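Local coordinates for protein glucose-6-phosphate isomerase (Thermus thermophilus, PDB 1ZZG) that probably catalyses the reversible isomerization of glucose 6-phosphate to fructose 6-phosphate, a step shared by glycolysis and gluconeogenesis, at residues Gly302-Leu307 with Ala357-Tyr362; Arg3-Phe8 with Ala349-Leu354; Val244-Val249 with Lys306-Val311; Leu238-Pro243 with Gln277-Thr282. All coordinates share one frame; numbering follows the deposited sequence.

Interaction 1: residues Gly302-Leu307 with Ala357-Tyr362; sequences GPLDKL and AGQRVY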
loop_
_atom_site.group_PDB
_atom_site.type_symbol
_atom_site.label_atom_id
_atom_site.label_comp_id
_atom_site.label_asym_id
_atom_site.label_seq_id
_atom_site.Cartn_x
_atom_site.Cartn_y
_atom_site.Cartn_z
ATOM N N GLY A 302 -0.379 -21.132 4.707
ATOM C CA GLY A 302 -1.454 -21.138 3.736
ATOM C C GLY A 302 -1.047 -21.949 2.517
ATOM O O GLY A 302 0.032 -22.536 2.504
ATOM N N PRO A 303 -1.884 -21.989 1.470
ATOM C CA PRO A 303 -1.600 -22.739 0.240
ATOM C C PRO A 303 -0.251 -22.402 -0.402
ATOM O O PRO A 303 0.227 -21.270 -0.313
ATOM C CB PRO A 303 -2.764 -22.357 -0.675
ATOM C CG PRO A 303 -3.876 -22.054 0.289
ATOM C CD PRO A 303 -3.169 -21.276 1.368
ATOM N N LEU A 304 0.361 -23.392 -1.041
ATOM C CA LEU A 304 1.634 -23.187 -1.726
ATOM C C LEU A 304 1.302 -22.803 -3.163
ATOM O O LEU A 304 1.566 -23.557 -4.099
ATOM C CB LEU A 304 2.462 -24.471 -1.707
ATOM C CG LEU A 304 2.937 -24.916 -0.321
ATOM C CD1 LEU A 304 3.598 -26.292 -0.413
ATOM C CD2 LEU A 304 3.906 -23.885 0.237
ATOM N N ASP A 305 0.716 -21.622 -3.330
ATOM C CA ASP A 305 0.309 -21.150 -4.650
ATOM C C ASP A 305 0.924 -19.806 -5.017
ATOM O O ASP A 305 0.315 -19.010 -5.731
ATOM C CB ASP A 305 -1.215 -21.039 -4.699
ATOM C CG ASP A 305 -1.767 -20.091 -3.643
ATOM O OD1 ASP A 305 -0.983 -19.561 -2.833
ATOM O OD2 ASP A 305 -2.996 -19.873 -3.624
ATOM N N LYS A 306 2.141 -19.570 -4.548
ATOM C CA LYS A 306 2.805 -18.310 -4.811
ATOM C C LYS A 306 4.266 -18.447 -5.216
ATOM O O LYS A 306 4.911 -19.468 -4.965
ATOM C CB LYS A 306 2.739 -17.436 -3.552
ATOM C CG LYS A 306 1.337 -17.216 -3.001
ATOM C CD LYS A 306 1.380 -16.669 -1.574
ATOM C CE LYS A 306 -0.022 -16.340 -1.047
ATOM N NZ LYS A 306 -0.916 -17.537 -1.007
ATOM N N LEU A 307 4.764 -17.405 -5.874
ATOM C CA LEU A 307 6.173 -17.305 -6.238
ATOM C C LEU A 307 6.500 -15.992 -5.545
ATOM O O LEU A 307 5.892 -14.964 -5.852
ATOM C CB LEU A 307 6.388 -17.150 -7.747
ATOM C CG LEU A 307 7.844 -16.796 -8.103
ATOM C CD1 LEU A 307 8.776 -17.935 -7.682
ATOM C CD2 LEU A 307 7.974 -16.541 -9.599
ATOM N N ALA A 357 8.965 -23.255 4.683
ATOM C CA ALA A 357 7.539 -23.545 4.603
ATOM C C ALA A 357 7.164 -24.184 3.265
ATOM O O ALA A 357 6.005 -24.543 3.040
ATOM C CB ALA A 357 6.730 -22.266 4.821
ATOM N N GLY A 358 8.143 -24.313 2.372
ATOM C CA GLY A 358 7.887 -24.931 1.077
ATOM C C GLY A 358 7.487 -24.011 -0.070
ATOM O O GLY A 358 7.151 -24.487 -1.160
ATOM N N GLN A 359 7.521 -22.700 0.158
ATOM C CA GLN A 359 7.149 -21.744 -0.880
ATOM C C GLN A 359 8.286 -21.517 -1.873
ATOM O O GLN A 359 9.462 -21.548 -1.509
ATOM C CB GLN A 359 6.760 -20.388 -0.259
ATOM C CG GLN A 359 5.474 -20.400 0.557
ATOM C CD GLN A 359 4.223 -20.452 -0.298
ATOM O OE1 GLN A 359 4.278 -20.771 -1.481
ATOM N NE2 GLN A 359 3.083 -20.150 0.307
ATOM N N ARG A 360 7.927 -21.298 -3.133
ATOM C CA ARG A 360 8.922 -21.021 -4.156
ATOM C C ARG A 360 9.312 -19.559 -3.952
ATOM O O ARG A 360 8.509 -18.652 -4.185
ATOM C CB ARG A 360 8.331 -21.246 -5.552
ATOM C CG ARG A 360 8.228 -22.724 -5.953
ATOM C CD ARG A 360 9.625 -23.335 -6.038
ATOM N NE ARG A 360 9.642 -24.749 -6.410
ATOM C CZ ARG A 360 9.444 -25.215 -7.637
ATOM N NH1 ARG A 360 9.206 -24.386 -8.643
ATOM N NH2 ARG A 360 9.489 -26.523 -7.858
ATOM N N VAL A 361 10.545 -19.338 -3.503
ATOM C CA VAL A 361 11.026 -17.993 -3.235
ATOM C C VAL A 361 12.465 -17.765 -3.689
ATOM O O VAL A 361 13.278 -18.687 -3.703
ATOM C CB VAL A 361 10.932 -17.680 -1.720
ATOM C CG1 VAL A 361 11.797 -18.661 -0.929
ATOM C CG2 VAL A 361 11.364 -16.243 -1.452
ATOM N N TYR A 362 12.760 -16.525 -4.063
ATOM C CA TYR A 362 14.092 -16.130 -4.496
ATOM C C TYR A 362 14.297 -14.699 -4.035
ATOM O O TYR A 362 13.347 -14.035 -3.614
ATOM C CB TYR A 362 14.226 -16.233 -6.025
ATOM C CG TYR A 362 13.363 -15.279 -6.826
ATOM C CD1 TYR A 362 13.834 -14.018 -7.192
ATOM C CD2 TYR A 362 12.082 -15.649 -7.239
ATOM C CE1 TYR A 362 13.053 -13.150 -7.956
ATOM C CE2 TYR A 362 11.291 -14.789 -8.003
ATOM C CZ TYR A 362 11.785 -13.547 -8.357
ATOM O OH TYR A 362 11.025 -12.715 -9.131
HETATM O O HOH W 1 5.055 -21.825 -3.853
#
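Where two neighbouring parallel strands, 306-313 and 360-366, enter their sheet, the loops that lead into them are joined by a glutamine and a water. Gln359, bent at chi2 (-75°), brings its amide obliquely across Leu304. Methyl CD2 of Leu304 rests against the amide carbon CD of Gln359 at 3.5 Å and also touches the carbonyl oxygens of Ala357 and Gly358, so the leucine lies over the turn that ends helix 339-356. That turn is a Schellman motif, with Gly358 at positive phi. Gln359 NE2 donates to Pro303 O (3.1 Å, N-H...O angle 142°), tilted out of the carbonyl plane, and a second acceptor, Phe299 O, fixes the amide's rotation further. Its other end faces water 1, which donates to Gln359 OE1 (2.7 Å) and to Lys306 O (2.6 Å) and accepts from Arg360 N, linking the two backbones just before the strands pair. Further on, Leu307 CA makes a CA-H...O contact with Arg360 O (3.4 Å), and Leu307 CG meets the edge of the Tyr362 ring at CE2 (4.0 Å). Gly302 O accepts from Arg278, and Lys306 NZ, salt-bridged to Asp305, also bonds Thr282, both of the second subunit. The arrangement belongs to the start of two adjacent parallel strands within the mixed sheet of an alpha/beta sandwich, as in the SIS-clan phosphoglucose isomerases.

Interaction 2: residues Arg3-Phe8 with Ala349-Leu354; sequences RLDTRF and ATYEAL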
loop_
_atom_site.group_PDB
_atom_site.type_symbol
_atom_site.label_atom_id
_atom_site.label_comp_id
_atom_site.label_asym_id
_atom_site.label_seq_id
_atom_site.Cartn_x
_atom_site.Cartn_y
_atom_site.Cartn_z
ATOM N N ARG A 3 22.019 -8.494 -7.618
ATOM C CA ARG A 3 22.389 -9.903 -7.484
ATOM C C ARG A 3 21.172 -10.793 -7.292
ATOM O O ARG A 3 20.319 -10.523 -6.448
ATOM C CB ARG A 3 23.362 -10.109 -6.308
ATOM C CG ARG A 3 23.726 -11.577 -6.054
ATOM C CD ARG A 3 24.900 -11.731 -5.085
ATOM N NE ARG A 3 24.597 -11.294 -3.722
ATOM C CZ ARG A 3 23.939 -12.026 -2.828
ATOM N NH1 ARG A 3 23.510 -13.241 -3.145
ATOM N NH2 ARG A 3 23.715 -11.545 -1.611
ATOM N N LEU A 4 21.091 -11.853 -8.090
ATOM C CA LEU A 4 19.982 -12.792 -7.997
ATOM C C LEU A 4 20.403 -13.996 -7.165
ATOM O O LEU A 4 21.441 -14.608 -7.421
ATOM C CB LEU A 4 19.545 -13.264 -9.389
ATOM C CG LEU A 4 18.561 -14.444 -9.395
ATOM C CD1 LEU A 4 17.251 -14.058 -8.701
ATOM C CD2 LEU A 4 18.296 -14.869 -10.834
ATOM N N ASP A 5 19.591 -14.324 -6.166
ATOM C CA ASP A 5 19.859 -15.457 -5.287
ATOM C C ASP A 5 18.742 -16.492 -5.396
ATOM O O ASP A 5 17.581 -16.195 -5.129
ATOM C CB ASP A 5 19.976 -14.978 -3.838
ATOM C CG ASP A 5 20.301 -16.105 -2.875
ATOM O OD1 ASP A 5 19.510 -17.064 -2.782
ATOM O OD2 ASP A 5 21.355 -16.029 -2.210
ATOM N N THR A 6 19.102 -17.708 -5.788
ATOM C CA THR A 6 18.131 -18.783 -5.931
ATOM C C THR A 6 18.526 -19.981 -5.058
ATOM O O THR A 6 18.206 -21.124 -5.377
ATOM C CB THR A 6 18.029 -19.244 -7.410
ATOM O OG1 THR A 6 19.329 -19.617 -7.891
ATOM C CG2 THR A 6 17.469 -18.125 -8.288
ATOM N N ARG A 7 19.208 -19.703 -3.950
ATOM C CA ARG A 7 19.672 -20.751 -3.046
ATOM C C ARG A 7 18.613 -21.783 -2.671
ATOM O O ARG A 7 18.951 -22.936 -2.410
ATOM C CB ARG A 7 20.255 -20.131 -1.763
ATOM C CG ARG A 7 19.207 -19.623 -0.781
ATOM C CD ARG A 7 19.830 -18.925 0.425
ATOM N NE ARG A 7 20.449 -17.651 0.068
ATOM C CZ ARG A 7 20.794 -16.716 0.948
ATOM N NH1 ARG A 7 20.583 -16.914 2.242
ATOM N NH2 ARG A 7 21.344 -15.581 0.540
ATOM N N PHE A 8 17.341 -21.385 -2.645
ATOM C CA PHE A 8 16.270 -22.311 -2.281
ATOM C C PHE A 8 15.522 -22.879 -3.476
ATOM O O PHE A 8 14.421 -23.407 -3.340
ATOM C CB PHE A 8 15.288 -21.634 -1.318
ATOM C CG PHE A 8 15.930 -21.168 -0.044
ATOM C CD1 PHE A 8 16.591 -22.071 0.784
ATOM C CD2 PHE A 8 15.914 -19.823 0.310
ATOM C CE1 PHE A 8 17.233 -21.640 1.945
ATOM C CE2 PHE A 8 16.553 -19.382 1.469
ATOM C CZ PHE A 8 17.214 -20.295 2.287
ATOM N N ALA A 349 16.269 -14.031 7.587
ATOM C CA ALA A 349 15.477 -14.955 8.387
ATOM C C ALA A 349 14.155 -15.299 7.713
ATOM O O ALA A 349 13.778 -16.466 7.633
ATOM C CB ALA A 349 15.220 -14.355 9.767
ATOM N N THR A 350 13.450 -14.282 7.227
ATOM C CA THR A 350 12.169 -14.500 6.565
ATOM C C THR A 350 12.337 -15.238 5.241
ATOM O O THR A 350 11.529 -16.105 4.894
ATOM C CB THR A 350 11.446 -13.169 6.311
ATOM O OG1 THR A 350 11.159 -12.538 7.565
ATOM C CG2 THR A 350 10.148 -13.405 5.553
ATOM N N TYR A 351 13.386 -14.882 4.505
ATOM C CA TYR A 351 13.690 -15.515 3.229
ATOM C C TYR A 351 13.807 -17.022 3.477
ATOM O O TYR A 351 13.198 -17.833 2.770
ATOM C CB TYR A 351 14.999 -14.931 2.674
ATOM C CG TYR A 351 15.469 -15.498 1.349
ATOM C CD1 TYR A 351 14.561 -15.962 0.393
ATOM C CD2 TYR A 351 16.829 -15.532 1.037
ATOM C CE1 TYR A 351 15.001 -16.448 -0.842
ATOM C CE2 TYR A 351 17.278 -16.013 -0.189
ATOM C CZ TYR A 351 16.362 -16.468 -1.122
ATOM O OH TYR A 351 16.809 -16.939 -2.330
ATOM N N GLU A 352 14.565 -17.384 4.505
ATOM C CA GLU A 352 14.751 -18.789 4.860
ATOM C C GLU A 352 13.455 -19.427 5.381
ATOM O O GLU A 352 13.145 -20.570 5.048
ATOM C CB GLU A 352 15.844 -18.932 5.923
ATOM C CG GLU A 352 16.271 -20.375 6.162
ATOM C CD GLU A 352 17.222 -20.528 7.336
ATOM O OE1 GLU A 352 18.105 -19.660 7.514
ATOM O OE2 GLU A 352 17.090 -21.531 8.073
ATOM N N ALA A 353 12.700 -18.694 6.198
ATOM C CA ALA A 353 11.454 -19.229 6.747
ATOM C C ALA A 353 10.460 -19.533 5.634
ATOM O O ALA A 353 9.777 -20.558 5.654
ATOM C CB ALA A 353 10.845 -18.244 7.750
ATOM N N LEU A 354 10.378 -18.637 4.658
ATOM C CA LEU A 354 9.472 -18.831 3.538
ATOM C C LEU A 354 9.844 -20.110 2.784
ATOM O O LEU A 354 8.975 -20.885 2.382
ATOM C CB LEU A 354 9.537 -17.623 2.600
ATOM C CG LEU A 354 8.891 -16.337 3.123
ATOM C CD1 LEU A 354 9.226 -15.155 2.212
ATOM C CD2 LEU A 354 7.390 -16.551 3.202
HETATM O O HOH W 2 15.997 -19.055 -3.699
#
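Asp5 OD1 is gripped from both faces of its carboxylate: Tyr351 OH donates to it at 2.7 Å, and Arg7 N reaches it from the opposite face at 2.9 Å, closing an Asx turn. Neither donor lies in the carboxylate plane. The other oxygen, Asp5 OD2, takes the side-on grip of Arg7, whose NE and NH2 both lie on one face of the carboxylate, with NH2 2.8 Å from OD2. Pinned in this way, the guanidinium turns a face to Tyr351 CE2, with NE 3.6 Å from that carbon and the two planes 62° apart. The aspartate sits on strand 3-5, which runs antiparallel along the edge of the mixed sheet beside strand 360-366, while the tyrosine comes from helix 339-356, packed across that sheet; the cluster therefore ties the N-terminal strand to the helix that covers it. Tyr351 holds CG anti to its backbone N (chi1 179°), a setting that carries the phenol away from the helix to the aspartate. Over one face of its ring stands the edge of Phe8, a T-shaped pair with centroids 4.9 Å apart and planes at 74°. The far corner of the phenylalanine, CZ, lies 3.9 Å from Glu352 CA. Water 2 donates to the Tyr351 OH that itself donates to Asp5, and accepts from Phe8 N at 2.9 Å.

Interaction 3: residues Val244-Val249 with Lys306-Val311; sequences VHVFMV and KLLALV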
loop_
_atom_site.group_PDB
_atom_site.type_symbol
_atom_site.label_atom_id
_atom_site.label_comp_id
_atom_site.label_asym_id
_atom_site.label_seq_id
_atom_site.Cartn_x
_atom_site.Cartn_y
_atom_site.Cartn_z
ATOM N N VAL A 244 -0.604 -16.319 -7.690
ATOM C CA VAL A 244 0.031 -15.188 -7.027
ATOM C C VAL A 244 1.544 -15.038 -7.133
ATOM O O VAL A 244 2.296 -16.005 -7.089
ATOM C CB VAL A 244 -0.354 -15.198 -5.524
ATOM C CG1 VAL A 244 0.452 -14.163 -4.749
ATOM C CG2 VAL A 244 -1.853 -14.950 -5.382
ATOM N N HIS A 245 1.973 -13.791 -7.272
ATOM C CA HIS A 245 3.384 -13.460 -7.323
ATOM C C HIS A 245 3.578 -12.334 -6.315
ATOM O O HIS A 245 3.101 -11.216 -6.519
ATOM C CB HIS A 245 3.795 -12.997 -8.722
ATOM C CG HIS A 245 5.194 -12.465 -8.785
ATOM N ND1 HIS A 245 6.255 -13.091 -8.171
ATOM C CD2 HIS A 245 5.704 -11.363 -9.385
ATOM C CE1 HIS A 245 7.359 -12.399 -8.388
ATOM N NE2 HIS A 245 7.051 -11.346 -9.122
ATOM N N VAL A 246 4.257 -12.638 -5.215
ATOM C CA VAL A 246 4.494 -11.639 -4.179
ATOM C C VAL A 246 5.792 -10.879 -4.426
ATOM O O VAL A 246 6.821 -11.473 -4.743
ATOM C CB VAL A 246 4.564 -12.291 -2.773
ATOM C CG1 VAL A 246 4.759 -11.213 -1.709
ATOM C CG2 VAL A 246 3.293 -13.083 -2.505
ATOM N N PHE A 247 5.726 -9.557 -4.296
ATOM C CA PHE A 247 6.889 -8.693 -4.482
ATOM C C PHE A 247 7.060 -8.001 -3.128
ATOM O O PHE A 247 6.320 -7.072 -2.797
ATOM C CB PHE A 247 6.616 -7.667 -5.597
ATOM C CG PHE A 247 7.800 -6.796 -5.933
ATOM C CD1 PHE A 247 8.872 -7.300 -6.664
ATOM C CD2 PHE A 247 7.846 -5.471 -5.505
ATOM C CE1 PHE A 247 9.972 -6.498 -6.963
ATOM C CE2 PHE A 247 8.934 -4.665 -5.797
ATOM C CZ PHE A 247 10.003 -5.178 -6.529
ATOM N N MET A 248 8.035 -8.467 -2.352
ATOM C CA MET A 248 8.286 -7.952 -1.009
ATOM C C MET A 248 9.611 -7.205 -0.866
ATOM O O MET A 248 10.681 -7.771 -1.079
ATOM C CB MET A 248 8.231 -9.125 -0.027
ATOM C CG MET A 248 8.323 -8.769 1.444
ATOM S SD MET A 248 8.041 -10.275 2.431
ATOM C CE MET A 248 8.152 -9.629 4.090
ATOM N N VAL A 249 9.534 -5.935 -0.476
ATOM C CA VAL A 249 10.728 -5.110 -0.331
ATOM C C VAL A 249 11.083 -4.798 1.120
ATOM O O VAL A 249 10.264 -4.262 1.865
ATOM C CB VAL A 249 10.559 -3.774 -1.087
ATOM C CG1 VAL A 249 11.836 -2.951 -0.991
ATOM C CG2 VAL A 249 10.208 -4.044 -2.537
ATOM N N LYS A 306 2.141 -19.570 -4.548
ATOM C CA LYS A 306 2.805 -18.310 -4.811
ATOM C C LYS A 306 4.266 -18.447 -5.216
ATOM O O LYS A 306 4.911 -19.468 -4.965
ATOM C CB LYS A 306 2.739 -17.436 -3.552
ATOM C CG LYS A 306 1.337 -17.216 -3.001
ATOM C CD LYS A 306 1.380 -16.669 -1.574
ATOM C CE LYS A 306 -0.022 -16.340 -1.047
ATOM N NZ LYS A 306 -0.916 -17.537 -1.007
ATOM N N LEU A 307 4.764 -17.405 -5.874
ATOM C CA LEU A 307 6.173 -17.305 -6.238
ATOM C C LEU A 307 6.500 -15.992 -5.545
ATOM O O LEU A 307 5.892 -14.964 -5.852
ATOM C CB LEU A 307 6.388 -17.150 -7.747
ATOM C CG LEU A 307 7.844 -16.796 -8.103
ATOM C CD1 LEU A 307 8.776 -17.935 -7.682
ATOM C CD2 LEU A 307 7.974 -16.541 -9.599
ATOM N N LEU A 308 7.429 -16.023 -4.600
ATOM C CA LEU A 308 7.770 -14.814 -3.874
ATOM C C LEU A 308 9.163 -14.290 -4.170
ATOM O O LEU A 308 10.144 -15.032 -4.151
ATOM C CB LEU A 308 7.635 -15.033 -2.363
ATOM C CG LEU A 308 6.276 -15.495 -1.828
ATOM C CD1 LEU A 308 6.228 -17.018 -1.773
ATOM C CD2 LEU A 308 6.062 -14.927 -0.433
ATOM N N ALA A 309 9.230 -12.994 -4.438
ATOM C CA ALA A 309 10.487 -12.335 -4.708
ATOM C C ALA A 309 10.726 -11.347 -3.573
ATOM O O ALA A 309 9.863 -10.520 -3.263
ATOM C CB ALA A 309 10.424 -11.601 -6.039
ATOM N N LEU A 310 11.889 -11.454 -2.944
ATOM C CA LEU A 310 12.259 -10.566 -1.854
ATOM C C LEU A 310 13.411 -9.663 -2.276
ATOM O O LEU A 310 14.473 -10.135 -2.681
ATOM C CB LEU A 310 12.666 -11.367 -0.607
ATOM C CG LEU A 310 11.606 -11.651 0.464
ATOM C CD1 LEU A 310 10.469 -12.473 -0.113
ATOM C CD2 LEU A 310 12.254 -12.382 1.628
ATOM N N VAL A 311 13.189 -8.359 -2.186
ATOM C CA VAL A 311 14.200 -7.375 -2.538
ATOM C C VAL A 311 14.868 -6.970 -1.235
ATOM O O VAL A 311 14.217 -6.405 -0.350
ATOM C CB VAL A 311 13.549 -6.150 -3.200
ATOM C CG1 VAL A 311 14.608 -5.102 -3.536
ATOM C CG2 VAL A 311 12.806 -6.592 -4.444
#
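Leu307 O receives two donors from opposite faces of its carbonyl plane: Val246 N at 2.9 Å, and the imidazole ND1 of His245 at 3.0 Å, the latter from well above the plane. His245 has CG opposite the backbone N (chi1 172°) and thus beside the carbonyl carbon, which swings the ring across to the neighbouring strand and brings CE1 to within 3.9 Å of Ala309 CB. Beyond this, the backbone ladder runs straighter, Met248 N to Ala309 O closing at 174°. In register, Val246 CB lies beside Leu308 CG (3.8 Å), whereas Phe247 reaches diagonally past Ala309, its CZ coming obliquely to Val311 CG2 (3.8 Å). Val244 covers the aliphatic part of Lys306, whose amine bonds to Thr282 of the second subunit. In the next shell, the rings of His265 and Phe261 lie against His245 and Phe247, while Phe299 packs on Val246 and Leu308. Layered between helices on both faces, these fully buried parallel strands form the sheet centre typical of an SIS-type alpha/beta sandwich.

Interaction 4: residues Leu238-Pro243 with Gln277-Thr282; sequences LHRHLP and QRVGTT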
loop_
_atom_site.group_PDB
_atom_site.type_symbol
_atom_site.label_atom_id
_atom_site.label_comp_id
_atom_site.label_asym_id
_atom_site.label_seq_id
_atom_site.Cartn_x
_atom_site.Cartn_y
_atom_site.Cartn_z
ATOM N N LEU A 238 8.151 -19.924 -15.142
ATOM C CA LEU A 238 8.047 -21.291 -14.634
ATOM C C LEU A 238 6.931 -21.438 -13.589
ATOM O O LEU A 238 6.557 -22.550 -13.218
ATOM C CB LEU A 238 9.387 -21.733 -14.040
ATOM C CG LEU A 238 10.576 -21.795 -15.007
ATOM C CD1 LEU A 238 11.828 -22.148 -14.239
ATOM C CD2 LEU A 238 10.314 -22.815 -16.107
ATOM N N HIS A 239 6.403 -20.312 -13.120
ATOM C CA HIS A 239 5.325 -20.334 -12.145
ATOM C C HIS A 239 4.135 -19.554 -12.682
ATOM O O HIS A 239 3.300 -19.072 -11.920
ATOM C CB HIS A 239 5.781 -19.728 -10.818
ATOM C CG HIS A 239 6.932 -20.449 -10.187
ATOM N ND1 HIS A 239 8.243 -20.203 -10.531
ATOM C CD2 HIS A 239 6.966 -21.422 -9.243
ATOM C CE1 HIS A 239 9.037 -20.993 -9.827
ATOM N NE2 HIS A 239 8.286 -21.743 -9.039
ATOM N N ARG A 240 4.052 -19.445 -14.005
ATOM C CA ARG A 240 2.975 -18.691 -14.656
ATOM C C ARG A 240 1.572 -19.207 -14.341
ATOM O O ARG A 240 0.583 -18.504 -14.534
ATOM C CB ARG A 240 3.190 -18.702 -16.172
ATOM C CG ARG A 240 3.069 -20.087 -16.798
ATOM C CD ARG A 240 3.127 -20.040 -18.324
ATOM N NE ARG A 240 2.093 -19.175 -18.890
ATOM C CZ ARG A 240 1.889 -19.009 -20.195
ATOM N NH1 ARG A 240 2.647 -19.653 -21.072
ATOM N NH2 ARG A 240 0.940 -18.187 -20.623
ATOM N N HIS A 241 1.497 -20.438 -13.861
ATOM C CA HIS A 241 0.219 -21.045 -13.543
ATOM C C HIS A 241 -0.186 -20.776 -12.086
ATOM O O HIS A 241 -1.339 -20.987 -11.710
ATOM C CB HIS A 241 0.306 -22.541 -13.782
ATOM C CG HIS A 241 1.489 -23.174 -13.116
ATOM N ND1 HIS A 241 2.779 -22.734 -13.318
ATOM C CD2 HIS A 241 1.579 -24.216 -12.258
ATOM C CE1 HIS A 241 3.613 -23.476 -12.612
ATOM N NE2 HIS A 241 2.911 -24.382 -11.959
ATOM N N LEU A 242 0.770 -20.381 -11.243
ATOM C CA LEU A 242 0.449 -20.068 -9.846
ATOM C C LEU A 242 -0.274 -18.718 -9.892
ATOM O O LEU A 242 0.197 -17.779 -10.533
ATOM C CB LEU A 242 1.722 -19.967 -8.999
ATOM C CG LEU A 242 2.535 -21.263 -8.857
ATOM C CD1 LEU A 242 3.605 -21.102 -7.787
ATOM C CD2 LEU A 242 1.601 -22.394 -8.492
ATOM N N PRO A 243 -1.418 -18.596 -9.198
ATOM C CA PRO A 243 -2.205 -17.353 -9.185
ATOM C C PRO A 243 -1.538 -16.114 -8.604
ATOM O O PRO A 243 -1.849 -14.985 -8.998
ATOM C CB PRO A 243 -3.455 -17.747 -8.391
ATOM C CG PRO A 243 -2.911 -18.727 -7.386
ATOM C CD PRO A 243 -1.960 -19.578 -8.236
ATOM N N GLN A 277 -6.596 -16.859 -24.849
ATOM C CA GLN A 277 -6.702 -17.289 -23.466
ATOM C C GLN A 277 -6.332 -16.174 -22.480
ATOM O O GLN A 277 -5.437 -15.366 -22.740
ATOM C CB GLN A 277 -5.804 -18.507 -23.232
ATOM C CG GLN A 277 -6.075 -19.673 -24.186
ATOM C CD GLN A 277 -7.515 -20.173 -24.124
ATOM O OE1 GLN A 277 -7.980 -20.641 -23.081
ATOM N NE2 GLN A 277 -8.228 -20.075 -25.246
ATOM N N ARG A 278 -7.039 -16.131 -21.353
ATOM C CA ARG A 278 -6.776 -15.134 -20.319
ATOM C C ARG A 278 -5.527 -15.552 -19.554
ATOM O O ARG A 278 -5.468 -16.659 -19.022
ATOM C CB ARG A 278 -7.947 -15.055 -19.340
ATOM C CG ARG A 278 -9.220 -14.440 -19.887
ATOM C CD ARG A 278 -10.328 -14.616 -18.861
ATOM N NE ARG A 278 -11.553 -13.903 -19.203
ATOM C CZ ARG A 278 -11.964 -12.792 -18.598
ATOM N NH1 ARG A 278 -11.242 -12.262 -17.620
ATOM N NH2 ARG A 278 -13.104 -12.225 -18.962
ATOM N N VAL A 279 -4.525 -14.684 -19.497
ATOM C CA VAL A 279 -3.312 -15.030 -18.773
ATOM C C VAL A 279 -2.901 -13.926 -17.811
ATOM O O VAL A 279 -3.492 -12.842 -17.802
ATOM C CB VAL A 279 -2.140 -15.331 -19.740
ATOM C CG1 VAL A 279 -2.557 -16.417 -20.728
ATOM C CG2 VAL A 279 -1.708 -14.066 -20.467
ATOM N N GLY A 280 -1.897 -14.219 -16.992
ATOM C CA GLY A 280 -1.402 -13.243 -16.032
ATOM C C GLY A 280 -1.491 -13.707 -14.589
ATOM O O GLY A 280 -2.427 -14.419 -14.210
ATOM N N THR A 281 -0.510 -13.320 -13.780
ATOM C CA THR A 281 -0.511 -13.688 -12.375
ATOM C C THR A 281 -0.814 -12.433 -11.565
ATOM O O THR A 281 -0.586 -11.315 -12.028
ATOM C CB THR A 281 0.843 -14.283 -11.931
ATOM O OG1 THR A 281 1.886 -13.322 -12.137
ATOM C CG2 THR A 281 1.154 -15.554 -12.730
ATOM N N THR A 282 -1.336 -12.625 -10.362
ATOM C CA THR A 282 -1.683 -11.513 -9.496
ATOM C C THR A 282 -0.515 -11.066 -8.626
ATOM O O THR A 282 -0.092 -11.790 -7.722
ATOM C CB THR A 282 -2.870 -11.890 -8.594
ATOM O OG1 THR A 282 -3.956 -12.337 -9.414
ATOM C CG2 THR A 282 -3.323 -10.676 -7.769
HETATM O O HOH W 3 0.096 -16.602 -16.619
#
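Thr281 pushes its methyl into a concave turn of backbone: CG2 lies 3.3 Å from Leu242 O and 3.5 Å from Arg240 O. The torsion chi1 of 60° divides the two branches of this threonine, setting OG1 between the backbone N and the carbonyl carbon, where it bonds to His265, and sending CG2 beside the backbone N to face the carbonyls. The receiving turn is a type I beta turn from His239 to Leu242, closed by Leu242 N to His239 O at 2.9 Å. It follows helix 228-238 and leads into strand 244-249, so the contact lies where a helix-to-strand connection meets the beginning of the adjoining strand 278-287. There the pairing starts with Thr282 N donating to Pro243 O (2.8 Å, 163°). The Thr282 hydroxyl is bonded by Lys306 of the second subunit. Arg240 leaves the turn with a bend at chi3 (-57°), which brings NH2 to 3.9 Å from Val279 CG1 at the edge of the guanidinium, while Trp392 offers that group a cation-pi partner. Water 3, also at the guanidinium edge, bridges the two backbones, donating to Arg240 O (2.9 Å) and accepting from Gly280 N (3.1 Å). Pro243, whose carbonyl does the bonding, packs on Pro243 of the second subunit.

Overall arrangement
All four contacts gather on one mixed sheet, whose strands run in the order 3-5, 360-366, 306-313, 244-249, 278-287, 271-272. Interactions 1 and 3 share Lys306 and Leu307 and lie about 9 Å apart between centres. Interaction 2 sits at the edge held by strand 3-5, and interaction 4 at the start of strands 244-249 and 278-287, about 22 Å between centres. Along the chain interaction 4 closes before interaction 1 opens, while interaction 2 encloses interactions 3 and 4 and crosses interaction 1. Distant sequence is thereby assembled into a single layer, and each contact also touches the second subunit, so this side of the sheet lies by the dimer interface.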